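Local coordinates for protein cytochrome P450 monooxygenase (Rhodococcus sp. ECU0066, PDB 6KBH) that probably acts as a self-sufficient monooxygenase, carrying its own heme, FMN and 2Fe-2S cluster in one polypeptide chain, at residues V319-R324 with D378-H383; N568-D573 with H682-S687. One frame throughout, in Å; residues are numbered along the deposited sequence.

The two contacts lie in different functional halves of the chain. Contact 1 joins helix 315-325 to the loop leading toward the heme ligand Cys-393; its Leu-323 side chain is about 4 Å from the heme. Contact 2 joins the loop segment 568-573 to an edge strand, 681-685, beside FMN; its His-569 side chain is about 8 Å from the 2Fe-2S cluster. The centres of contact 1 and contact 2 are about 33 Å apart. The nearest atoms of contact 1 and contact 2 are about 16 Å apart, so they do not touch. Both segments of contact 1 precede those of contact 2 in sequence. In a self-sufficient P450 of this kind electrons would probably pass from FMN through the 2Fe-2S cluster to the heme, so the contacts stand near opposite ends of that route.

Contact 1: V319-R324 with D378-H383; sequences VEECLR and DNASDH
Ala-380 points its CB at helix 315-325 and meets two glutamates there. Ala-380 CB lies 3.8 Å from Glu-320 CB. Ala-380 CB is also 3.6 Å from Glu-321 OE1, so a methyl group packs beside a carboxylate that is already held. Arg-324 grips that carboxylate side-on: Arg-324 NE reaches Glu-321 OE1 at 3.0 Å, and Arg-324 NH2 reaches Glu-321 OE2 at 2.6 Å. Both nitrogens come from above the carboxylate plane. Arg-377, just before Asp-378, adds a salt bridge to Glu-321. Glu-321 and Arg-324 form the ExxR motif of the P450 K helix, and with Arg-377 they make the Glu-Arg-Arg triad characteristic of the fold. Ser-381 follows in a short 3-10 turn and is touched by Glu-320, whose OE1 lies 3.9 Å from Ser-381 CA. His-383 ends the segment. Its CG sits between the backbone N and the carbonyl carbon (chi1 63°), which swings the ring over the helix. His-383 NE2 donates to Glu-320 OE1 at 2.9 Å, in a bent bond of 141°. The other carboxylate oxygen of Glu-320 is in a salt bridge with Arg-400, so this buried acid probably stays charged. Leu-323 CB lies over one face of the His-383 ring, 3.9 Å from its centroid, as a CH-pi contact. Arg-324 CB packs 3.5 Å from His-383 CB.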
loop_
_atom_site.group_PDB
_atom_site.type_symbol
_atom_site.label_atom_id
_atom_site.label_comp_id
_atom_site.label_asym_id
_atom_site.label_seq_id
_atom_site.Cartn_x
_atom_site.Cartn_y
_atom_site.Cartn_z
ATOM N N VAL A 319 -3.506 -7.447 -6.219
ATOM C CA VAL A 319 -4.332 -6.434 -6.856
ATOM C C VAL A 319 -3.523 -5.193 -7.197
ATOM O O VAL A 319 -3.926 -4.418 -8.068
ATOM C CB VAL A 319 -5.547 -6.088 -5.968
ATOM C CG1 VAL A 319 -6.187 -7.360 -5.424
ATOM C CG2 VAL A 319 -5.151 -5.155 -4.842
ATOM N N GLU A 320 -2.370 -4.993 -6.553
ATOM C CA GLU A 320 -1.500 -3.885 -6.930
ATOM C C GLU A 320 -0.744 -4.187 -8.219
ATOM O O GLU A 320 -0.565 -3.298 -9.061
ATOM C CB GLU A 320 -0.520 -3.570 -5.799
ATOM C CG GLU A 320 -1.179 -2.981 -4.564
ATOM C CD GLU A 320 -1.694 -1.569 -4.791
ATOM O OE1 GLU A 320 -0.945 -0.740 -5.349
ATOM O OE2 GLU A 320 -2.854 -1.290 -4.418
ATOM N N GLU A 321 -0.291 -5.431 -8.392
ATOM C CA GLU A 321 0.381 -5.792 -9.634
ATOM C C GLU A 321 -0.588 -5.760 -10.808
ATOM O O GLU A 321 -0.210 -5.380 -11.923
ATOM C CB GLU A 321 1.029 -7.170 -9.504
ATOM C CG GLU A 321 1.777 -7.658 -10.749
ATOM C CD GLU A 321 3.061 -6.891 -11.035
ATOM O OE1 GLU A 321 3.341 -5.890 -10.344
ATOM O OE2 GLU A 321 3.810 -7.311 -11.943
ATOM N N CYS A 322 -1.839 -6.158 -10.576
ATOM C CA CYS A 322 -2.853 -6.039 -11.617
ATOM C C CYS A 322 -3.082 -4.582 -11.995
ATOM O O CYS A 322 -3.180 -4.250 -13.182
ATOM C CB CYS A 322 -4.158 -6.685 -11.157
ATOM S SG CYS A 322 -4.082 -8.479 -10.969
ATOM N N LEU A 323 -3.157 -3.694 -10.996
ATOM C CA LEU A 323 -3.358 -2.275 -11.279
ATOM C C LEU A 323 -2.183 -1.682 -12.043
ATOM O O LEU A 323 -2.373 -0.781 -12.868
ATOM C CB LEU A 323 -3.594 -1.507 -9.979
ATOM C CG LEU A 323 -4.932 -1.798 -9.301
ATOM C CD1 LEU A 323 -4.927 -1.335 -7.844
ATOM C CD2 LEU A 323 -6.093 -1.181 -10.074
ATOM N N ARG A 324 -0.966 -2.159 -11.775
ATOM C CA ARG A 324 0.176 -1.772 -12.596
ATOM C C ARG A 324 0.081 -2.395 -13.982
ATOM O O ARG A 324 0.204 -1.704 -14.998
ATOM C CB ARG A 324 1.482 -2.189 -11.919
ATOM C CG ARG A 324 2.730 -1.748 -12.667
ATOM C CD ARG A 324 3.944 -2.556 -12.255
ATOM N NE ARG A 324 3.813 -3.963 -12.626
ATOM C CZ ARG A 324 4.243 -4.482 -13.771
ATOM N NH1 ARG A 324 4.842 -3.712 -14.670
ATOM N NH2 ARG A 324 4.076 -5.775 -14.019
ATOM N N ASP A 378 8.020 -6.463 -5.441
ATOM C CA ASP A 378 8.226 -5.487 -4.379
ATOM C C ASP A 378 8.082 -4.054 -4.871
ATOM O O ASP A 378 8.398 -3.119 -4.129
ATOM C CB ASP A 378 9.604 -5.683 -3.732
ATOM C CG ASP A 378 10.762 -5.219 -4.620
ATOM O OD1 ASP A 378 10.559 -4.956 -5.826
ATOM O OD2 ASP A 378 11.891 -5.113 -4.098
ATOM N N ASN A 379 7.607 -3.879 -6.106
ATOM C CA ASN A 379 7.589 -2.598 -6.790
ATOM C C ASN A 379 6.204 -2.177 -7.249
ATOM O O ASN A 379 6.054 -1.052 -7.738
ATOM C CB ASN A 379 8.512 -2.651 -8.018
ATOM C CG ASN A 379 9.229 -1.347 -8.270
ATOM O OD1 ASN A 379 9.112 -0.398 -7.496
ATOM N ND2 ASN A 379 9.985 -1.295 -9.359
ATOM N N ALA A 380 5.196 -3.045 -7.115
ATOM C CA ALA A 380 3.895 -2.780 -7.721
ATOM C C ALA A 380 3.317 -1.451 -7.254
ATOM O O ALA A 380 2.734 -0.709 -8.050
ATOM C CB ALA A 380 2.932 -3.925 -7.410
ATOM N N SER A 381 3.513 -1.117 -5.975
ATOM C CA SER A 381 2.897 0.061 -5.370
ATOM C C SER A 381 3.231 1.356 -6.104
ATOM O O SER A 381 2.537 2.358 -5.903
ATOM C CB SER A 381 3.326 0.159 -3.896
ATOM O OG SER A 381 2.851 1.337 -3.262
ATOM N N ASP A 382 4.260 1.361 -6.960
ATOM C CA ASP A 382 4.677 2.571 -7.665
ATOM C C ASP A 382 3.879 2.849 -8.929
ATOM O O ASP A 382 4.172 3.839 -9.610
ATOM C CB ASP A 382 6.159 2.508 -8.056
ATOM C CG ASP A 382 7.066 2.202 -6.897
ATOM O OD1 ASP A 382 7.016 1.064 -6.390
ATOM O OD2 ASP A 382 7.853 3.094 -6.516
ATOM N N HIS A 383 2.904 2.012 -9.277
ATOM C CA HIS A 383 2.150 2.248 -10.499
ATOM C C HIS A 383 1.387 3.562 -10.409
ATOM O O HIS A 383 1.033 4.031 -9.324
ATOM C CB HIS A 383 1.180 1.101 -10.773
ATOM C CG HIS A 383 0.134 0.925 -9.718
ATOM N ND1 HIS A 383 -0.972 1.740 -9.624
ATOM C CD2 HIS A 383 0.019 0.019 -8.718
ATOM C CE1 HIS A 383 -1.720 1.350 -8.607
ATOM N NE2 HIS A 383 -1.139 0.307 -8.039
#

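Contact 2: N568-D573 with H682-S687. With FMN (flavin mononucleotide), chain B.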
loop_
_atom_site.group_PDB
_atom_site.type_symbol
_atom_site.label_atom_id
_atom_site.label_comp_id
_atom_site.label_asym_id
_atom_site.label_seq_id
_atom_site.Cartn_x
_atom_site.Cartn_y
_atom_site.Cartn_z
ATOM N N ASN A 568 17.854 -6.892 10.983
ATOM C CA ASN A 568 18.766 -6.987 12.118
ATOM C C ASN A 568 19.179 -5.587 12.541
ATOM O O ASN A 568 19.812 -4.865 11.763
ATOM C CB ASN A 568 19.992 -7.831 11.751
ATOM C CG ASN A 568 20.836 -8.208 12.957
ATOM O OD1 ASN A 568 20.586 -7.758 14.075
ATOM N ND2 ASN A 568 21.847 -9.038 12.729
ATOM N N HIS A 569 18.806 -5.198 13.762
ATOM C CA HIS A 569 19.323 -3.990 14.391
ATOM C C HIS A 569 20.351 -4.311 15.466
ATOM O O HIS A 569 20.807 -3.402 16.169
ATOM C CB HIS A 569 18.194 -3.154 15.005
ATOM C CG HIS A 569 16.896 -3.225 14.262
ATOM N ND1 HIS A 569 16.818 -3.176 12.887
ATOM C CD2 HIS A 569 15.621 -3.314 14.707
ATOM C CE1 HIS A 569 15.551 -3.247 12.517
ATOM N NE2 HIS A 569 14.804 -3.329 13.604
ATOM N N PHE A 570 20.726 -5.578 15.607
ATOM C CA PHE A 570 21.588 -6.053 16.681
ATOM C C PHE A 570 22.839 -6.708 16.111
ATOM O O PHE A 570 23.352 -7.694 16.645
ATOM C CB PHE A 570 20.818 -7.014 17.585
ATOM C CG PHE A 570 21.455 -7.241 18.926
ATOM C CD1 PHE A 570 22.149 -6.227 19.563
ATOM C CD2 PHE A 570 21.332 -8.466 19.561
ATOM C CE1 PHE A 570 22.724 -6.435 20.800
ATOM C CE2 PHE A 570 21.901 -8.678 20.799
ATOM C CZ PHE A 570 22.601 -7.661 21.418
ATOM N N LYS A 571 23.335 -6.156 15.008
ATOM C CA LYS A 571 24.508 -6.696 14.341
ATOM C C LYS A 571 25.750 -6.490 15.201
ATOM O O LYS A 571 25.852 -5.523 15.960
ATOM C CB LYS A 571 24.684 -6.025 12.979
ATOM C CG LYS A 571 23.360 -5.762 12.271
ATOM C CD LYS A 571 23.531 -5.453 10.790
ATOM C CE LYS A 571 23.889 -3.996 10.551
ATOM N NZ LYS A 571 23.733 -3.631 9.111
ATOM N N LEU A 572 26.700 -7.415 15.083
ATOM C CA LEU A 572 27.954 -7.330 15.818
ATOM C C LEU A 572 29.096 -6.947 14.888
ATOM O O LEU A 572 29.194 -7.448 13.763
ATOM C CB LEU A 572 28.287 -8.647 16.535
ATOM C CG LEU A 572 28.138 -10.025 15.884
ATOM C CD1 LEU A 572 28.931 -10.157 14.591
ATOM C CD2 LEU A 572 28.580 -11.093 16.871
ATOM N N ASP A 573 29.945 -6.045 15.360
ATOM C CA ASP A 573 31.191 -5.752 14.671
ATOM C C ASP A 573 32.127 -6.941 14.845
ATOM O O ASP A 573 32.511 -7.251 15.982
ATOM C CB ASP A 573 31.822 -4.480 15.228
ATOM C CG ASP A 573 33.008 -4.003 14.409
ATOM O OD1 ASP A 573 33.383 -4.685 13.431
ATOM O OD2 ASP A 573 33.569 -2.939 14.747
ATOM N N HIS A 682 26.450 -2.582 23.096
ATOM C CA HIS A 682 25.331 -2.656 22.170
ATOM C C HIS A 682 24.197 -3.418 22.833
ATOM O O HIS A 682 24.421 -4.426 23.507
ATOM C CB HIS A 682 25.723 -3.330 20.859
ATOM C CG HIS A 682 26.993 -2.805 20.270
ATOM N ND1 HIS A 682 28.237 -3.209 20.705
ATOM C CD2 HIS A 682 27.214 -1.906 19.282
ATOM C CE1 HIS A 682 29.168 -2.582 20.010
ATOM N NE2 HIS A 682 28.574 -1.786 19.140
ATOM N N VAL A 683 22.982 -2.925 22.646
ATOM C CA VAL A 683 21.799 -3.474 23.288
ATOM C C VAL A 683 20.725 -3.679 22.235
ATOM O O VAL A 683 20.686 -2.983 21.217
ATOM C CB VAL A 683 21.272 -2.550 24.407
ATOM C CG1 VAL A 683 22.076 -2.753 25.678
ATOM C CG2 VAL A 683 21.340 -1.109 23.952
ATOM N N GLU A 684 19.858 -4.655 22.476
ATOM C CA GLU A 684 18.629 -4.815 21.716
ATOM C C GLU A 684 17.462 -4.839 22.693
ATOM O O GLU A 684 17.431 -5.660 23.619
ATOM C CB GLU A 684 18.642 -6.093 20.866
ATOM C CG GLU A 684 17.260 -6.525 20.384
ATOM C CD GLU A 684 17.275 -7.151 18.997
ATOM O OE1 GLU A 684 17.452 -6.411 18.004
ATOM O OE2 GLU A 684 17.088 -8.381 18.897
ATOM N N HIS A 685 16.513 -3.934 22.494
ATOM C CA HIS A 685 15.339 -3.848 23.344
ATOM C C HIS A 685 14.226 -4.729 22.791
ATOM O O HIS A 685 14.001 -4.782 21.576
ATOM C CB HIS A 685 14.853 -2.402 23.443
ATOM C CG HIS A 685 15.910 -1.430 23.862
ATOM N ND1 HIS A 685 16.221 -1.193 25.184
ATOM C CD2 HIS A 685 16.721 -0.625 23.134
ATOM C CE1 HIS A 685 17.179 -0.286 25.252
ATOM N NE2 HIS A 685 17.500 0.076 24.023
ATOM N N PHE A 686 13.546 -5.434 23.692
ATOM C CA PHE A 686 12.343 -6.187 23.356
ATOM C C PHE A 686 11.075 -5.437 23.738
ATOM O O PHE A 686 9.972 -5.897 23.426
ATOM C CB PHE A 686 12.359 -7.557 24.041
ATOM C CG PHE A 686 13.326 -8.536 23.433
ATOM C CD1 PHE A 686 14.306 -8.118 22.546
ATOM C CD2 PHE A 686 13.251 -9.880 23.747
ATOM C CE1 PHE A 686 15.185 -9.021 21.987
ATOM C CE2 PHE A 686 14.135 -10.786 23.198
ATOM C CZ PHE A 686 15.100 -10.358 22.314
ATOM N N SER A 687 11.217 -4.299 24.412
ATOM C CA SER A 687 10.120 -3.438 24.818
ATOM C C SER A 687 10.499 -2.009 24.465
ATOM O O SER A 687 11.658 -1.708 24.164
ATOM C CB SER A 687 9.830 -3.569 26.322
ATOM O OG SER A 687 9.802 -4.928 26.724
HETATM N N1 FMN B . 10.901 -7.411 20.180
HETATM C C2 FMN B . 11.595 -6.639 19.331
HETATM O O2 FMN B . 11.221 -5.435 19.150
HETATM N N3 FMN B . 12.665 -7.089 18.663
HETATM C C4 FMN B . 13.063 -8.363 18.851
HETATM O O4 FMN B . 14.144 -8.844 18.189
HETATM C C4A FMN B . 12.363 -9.188 19.730
HETATM N N5 FMN B . 12.771 -10.456 19.907
HETATM C C5A FMN B . 12.087 -11.238 20.749
HETATM C C6 FMN B . 12.533 -12.537 20.911
HETATM C C7 FMN B . 11.870 -13.385 21.766
HETATM C C7M FMN B . 12.471 -14.810 21.845
HETATM C C8 FMN B . 10.748 -12.948 22.483
HETATM C C8M FMN B . 9.983 -13.849 23.431
HETATM C C9 FMN B . 10.312 -11.637 22.330
HETATM C C9A FMN B . 10.970 -10.772 21.450
HETATM N N10 FMN B . 10.566 -9.494 21.275
HETATM C C10 FMN B . 11.255 -8.697 20.411
HETATM C "C1'" FMN B . 9.360 -8.942 21.968
HETATM C "C2'" FMN B . 8.086 -9.233 21.217
HETATM O "O2'" FMN B . 7.981 -8.567 20.026
HETATM C "C3'" FMN B . 6.876 -8.908 22.055
HETATM O "O3'" FMN B . 6.848 -7.585 22.522
HETATM C "C4'" FMN B . 6.737 -9.894 23.234
HETATM O "O4'" FMN B . 6.900 -11.244 23.013
HETATM C "C5'" FMN B . 5.308 -9.842 23.855
HETATM O "O5'" FMN B . 4.188 -9.754 22.940
HETATM P P FMN B . 2.792 -9.318 23.511
HETATM O O1P FMN B . 1.945 -8.734 22.410
HETATM O O2P FMN B . 2.058 -10.489 24.084
HETATM O O3P FMN B . 3.039 -8.305 24.585
#
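The backbones come closest where the loop at Phe-570 passes the strand at Glu-684, their CA atoms 6.0 Å apart, and no hydrogen bond links the two segments. Phe-570 carries the loop's side of the contact. Its CG is anti to the backbone N (chi1 -163°), which lays the ring against the strand. Glu-684 CB sits over one face of the Phe-570 ring, 3.7 Å from the centroid, as a CH-pi contact. His-682 O comes to the ring edge, 3.8 Å from Phe-570 CE1. Pro-590 and Met-594 of helix 588-601 also touch the phenyl group. An Asx turn fixes the loop here: Phe-570 N donates to Asn-568 OD1 at 2.7 Å. The carboxylate of Glu-684 lies between the loop and the flavin. Glu-684 OE1 is 3.4 Å from Phe-570 CB, while Glu-684 OE2 is 3.1 Å from FMN O4. The Phe-570 ring and Glu-684 carboxylate planes are 32° apart. His-569 skirts this carboxylate, and its NE2 makes a weak hydrogen bond to the backbone of cluster ligand Cys-740. Two residues past Glu-684, the Phe-686 ring lies over the isoalloxazine, with Phe-686 CE2 3.2 Å from FMN C5A. Glu-684, on edge strand 681-685 of the parallel sheet, and Phe-686, in the loop that follows, thus reach the flavin. FMN sits between the NAD-binding-type domain, which holds that sheet, and the antiparallel flavin-binding domain, as in phthalate dioxygenase reductase-like modules.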